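Local coordinates for phycocyanobilin lyase subunit alpha (PDB 5N3U), which pairs with CpcF to form a lyase that is probably required for attaching the bilin chromophore to the phycocyanin alpha subunit CpcA, at residues M186-Q191 / G219-L224. Numbering follows the deposited sequence.
Sequences MYQLTQ and GAIGYL
Tyr187 and Ile221 join the C-terminal ends of helices 176-190 and 208-221 in the HEAT-like helical repeat fold of CpcE. The apolar contact is centred on the Tyr187 ring. Its CG lies anti to the backbone N (chi1 -173°), which directs the ring across to the other helix end. There CD1 of Tyr187 sits 3.6 Å from Ile221 CB and also touches Ile221 CD1. The other Ile221 branch, CG2, meets the Gln188 chain, 3.4 Å from Gln188 CG. Leu199 of helix 193-203 also packs on Ile221.

The rings of Tyr187 and Tyr223 meet obliquely, with planes at 65°. Tyr223 CD1 lies 3.8 Å from Tyr187 CE2, while Tyr223 OH is hydrogen-bonded to Glu197. Over one face of the Tyr187 ring sits Gln191 CA, where the chain leaves its helix with positive phi.

No direct hydrogen bond crosses between 186-191 and 219-224; a water makes the polar link. A phenylalanine in place of Tyr187 lacks the hydroxyl and would probably leave this water without its link to helix 176-190. The water lies in the ring plane, 2.8 Å from Tyr187 OH, and donates to Ile221 O at 3.0 Å and weakly to Gly222 O.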
ATOM      1  N   MET A 186     -20.203  12.926  24.424  1.00 20.37           N
ATOM      2  CA  MET A 186     -21.497  13.136  25.047  1.00 20.77           C
ATOM      3  C   MET A 186     -22.418  11.916  24.899  1.00 21.94           C
ATOM      4  O   MET A 186     -23.131  11.527  25.847  1.00 24.39           O
ATOM      5  CB  MET A 186     -22.102  14.397  24.479  1.00 22.90           C
ATOM      6  CG  MET A 186     -21.518  15.723  25.042  1.00 23.56           C
ATOM      7  SD  MET A 186     -21.601  15.907  26.799  1.00 24.11           S
ATOM      8  CE  MET A 186     -23.426  16.105  27.083  1.00 28.27           C
ATOM      9  N   TYR A 187     -22.445  11.354  23.717  1.00 20.13           N
ATOM     10  CA  TYR A 187     -23.185  10.112  23.528  1.00 22.67           C
ATOM     11  C   TYR A 187     -22.720   8.969  24.425  1.00 24.84           C
ATOM     12  O   TYR A 187     -23.507   8.277  25.107  1.00 23.78           O
ATOM     13  CB  TYR A 187     -23.169   9.693  22.100  1.00 23.85           C
ATOM     14  CG  TYR A 187     -24.100   8.483  21.916  1.00 25.27           C
ATOM     15  CD1 TYR A 187     -23.632   7.173  22.109  1.00 26.88           C
ATOM     16  CD2 TYR A 187     -25.430   8.664  21.604  1.00 26.75           C
ATOM     17  CE1 TYR A 187     -24.487   6.075  21.958  1.00 29.36           C
ATOM     18  CE2 TYR A 187     -26.293   7.578  21.452  1.00 27.81           C
ATOM     19  CZ  TYR A 187     -25.825   6.297  21.643  1.00 30.79           C
ATOM     20  OH  TYR A 187     -26.648   5.203  21.513  1.00 34.65           O
ATOM     21  N   GLN A 188     -21.409   8.756  24.507  1.00 26.21           N
ATOM     22  CA  GLN A 188     -20.935   7.702  25.343  1.00 23.56           C
ATOM     23  C   GLN A 188     -21.275   7.865  26.736  1.00 25.51           C
ATOM     24  O   GLN A 188     -21.590   6.904  27.399  1.00 26.71           O
ATOM     25  CB  GLN A 188     -19.405   7.506  25.225  1.00 28.24           C
ATOM     26  CG  GLN A 188     -18.990   6.976  23.922  1.00 28.59           C
ATOM     27  CD  GLN A 188     -17.441   6.859  23.830  1.00 34.21           C
ATOM     28  OE1 GLN A 188     -16.714   7.853  23.856  1.00 33.78           O
ATOM     29  NE2 GLN A 188     -16.979   5.699  23.683  1.00 32.69           N
ATOM     30  N   LEU A 189     -21.237   9.082  27.240  1.00 22.61           N
ATOM     31  CA  LEU A 189     -21.467   9.313  28.628  1.00 22.34           C
ATOM     32  C   LEU A 189     -22.932   9.498  29.026  1.00 27.48           C
ATOM     33  O   LEU A 189     -23.232   9.314  30.192  1.00 25.02           O
ATOM     34  CB  LEU A 189     -20.717  10.539  29.112  1.00 24.94           C
ATOM     35  CG  LEU A 189     -19.179  10.380  28.900  1.00 26.90           C
ATOM     36  CD1 LEU A 189     -18.426  11.679  29.154  1.00 27.12           C
ATOM     37  CD2 LEU A 189     -18.629   9.330  29.848  1.00 28.44           C
ATOM     38  N   THR A 190     -23.778   9.918  28.123  1.00 24.31           N
ATOM     39  CA  THR A 190     -25.206  10.046  28.416  1.00 27.34           C
ATOM     40  C   THR A 190     -26.170   9.079  27.677  1.00 32.25           C
ATOM     41  O   THR A 190     -27.349   8.989  28.029  1.00 28.93           O
ATOM     42  CB  THR A 190     -25.712  11.469  28.010  1.00 23.79           C
ATOM     43  OG1 THR A 190     -25.794  11.580  26.604  1.00 23.30           O
ATOM     44  CG2 THR A 190     -24.867  12.609  28.572  1.00 28.88           C
ATOM     45  N   GLN A 191     -25.709   8.458  26.597  1.00 28.12           N
ATOM     46  CA  GLN A 191     -26.500   7.625  25.722  1.00 30.97           C
ATOM     47  C   GLN A 191     -27.676   8.349  25.065  1.00 32.27           C
ATOM     48  O   GLN A 191     -28.587   7.715  24.620  1.00 29.75           O
ATOM     49  CB  GLN A 191     -26.954   6.390  26.514  1.00 37.06           C
ATOM     50  CG  GLN A 191     -25.773   5.530  26.953  1.00 41.93           C
ATOM     51  CD  GLN A 191     -25.065   4.967  25.728  1.00 43.44           C
ATOM     52  OE1 GLN A 191     -23.966   5.399  25.332  1.00 52.22           O
ATOM     53  NE2 GLN A 191     -25.682   4.021  25.115  1.00 39.13           N
ATOM     54  N   GLY A 219     -18.948   3.705  15.134  1.00 30.06           N
ATOM     55  CA  GLY A 219     -18.506   2.381  15.588  1.00 28.87           C
ATOM     56  C   GLY A 219     -18.191   2.228  17.044  1.00 29.95           C
ATOM     57  O   GLY A 219     -18.699   1.328  17.700  1.00 32.03           O
ATOM     58  N   ALA A 220     -17.437   3.174  17.582  1.00 29.47           N
ATOM     59  CA  ALA A 220     -17.075   3.182  19.009  1.00 25.01           C
ATOM     60  C   ALA A 220     -18.255   3.278  19.940  1.00 27.96           C
ATOM     61  O   ALA A 220     -18.274   2.702  21.004  1.00 31.40           O
ATOM     62  CB  ALA A 220     -16.148   4.361  19.283  1.00 31.81           C
ATOM     63  N   ILE A 221     -19.281   3.976  19.545  1.00 27.30           N
ATOM     64  CA  ILE A 221     -20.406   4.118  20.423  1.00 31.64           C
ATOM     65  C   ILE A 221     -21.485   3.100  20.136  1.00 35.25           C
ATOM     66  O   ILE A 221     -22.360   2.919  20.949  1.00 36.13           O
ATOM     67  CB  ILE A 221     -20.936   5.559  20.374  1.00 29.71           C
ATOM     68  CG1 ILE A 221     -21.569   5.840  19.037  1.00 36.44           C
ATOM     69  CG2 ILE A 221     -19.782   6.508  20.684  1.00 35.98           C
ATOM     70  CD1 ILE A 221     -22.112   7.226  18.838  1.00 42.52           C
ATOM     71  N   GLY A 222     -21.450   2.481  18.954  1.00 37.42           N
ATOM     72  CA  GLY A 222     -22.375   1.407  18.600  1.00 32.55           C
ATOM     73  C   GLY A 222     -23.784   1.906  18.324  1.00 35.34           C
ATOM     74  O   GLY A 222     -24.718   1.186  18.625  1.00 38.68           O
ATOM     75  N   TYR A 223     -23.937   3.090  17.728  1.00 35.07           N
ATOM     76  CA  TYR A 223     -25.250   3.726  17.521  1.00 32.93           C
ATOM     77  C   TYR A 223     -26.016   3.110  16.368  1.00 28.12           C
ATOM     78  O   TYR A 223     -25.838   3.488  15.200  1.00 29.81           O
ATOM     79  CB  TYR A 223     -25.076   5.232  17.267  1.00 28.59           C
ATOM     80  CG  TYR A 223     -26.351   6.076  17.116  1.00 30.80           C
ATOM     81  CD1 TYR A 223     -27.361   6.076  18.097  1.00 35.99           C
ATOM     82  CD2 TYR A 223     -26.505   6.929  16.024  1.00 29.63           C
ATOM     83  CE1 TYR A 223     -28.516   6.865  17.952  1.00 32.50           C
ATOM     84  CE2 TYR A 223     -27.610   7.752  15.898  1.00 32.64           C
ATOM     85  CZ  TYR A 223     -28.621   7.688  16.851  1.00 36.52           C
ATOM     86  OH  TYR A 223     -29.704   8.484  16.656  1.00 31.98           O
ATOM     87  N   LEU A 224     -26.925   2.207  16.718  1.00 32.33           N
ATOM     88  CA  LEU A 224     -27.650   1.365  15.724  1.00 31.59           C
ATOM     89  C   LEU A 224     -28.385   2.095  14.625  1.00 33.25           C
ATOM     90  O   LEU A 224     -28.287   1.732  13.464  1.00 32.62           O
ATOM     91  CB  LEU A 224     -28.616   0.419  16.423  1.00 38.26           C
ATOM     92  CG  LEU A 224     -29.345  -0.618  15.554  1.00 43.01           C
ATOM     93  CD1 LEU A 224     -28.341  -1.642  15.005  1.00 43.46           C
ATOM     94  CD2 LEU A 224     -30.385  -1.346  16.400  1.00 44.95           C
TER
HETATM   95  O   HOH W   1     -25.339   2.700  21.273  1.00 45.14           O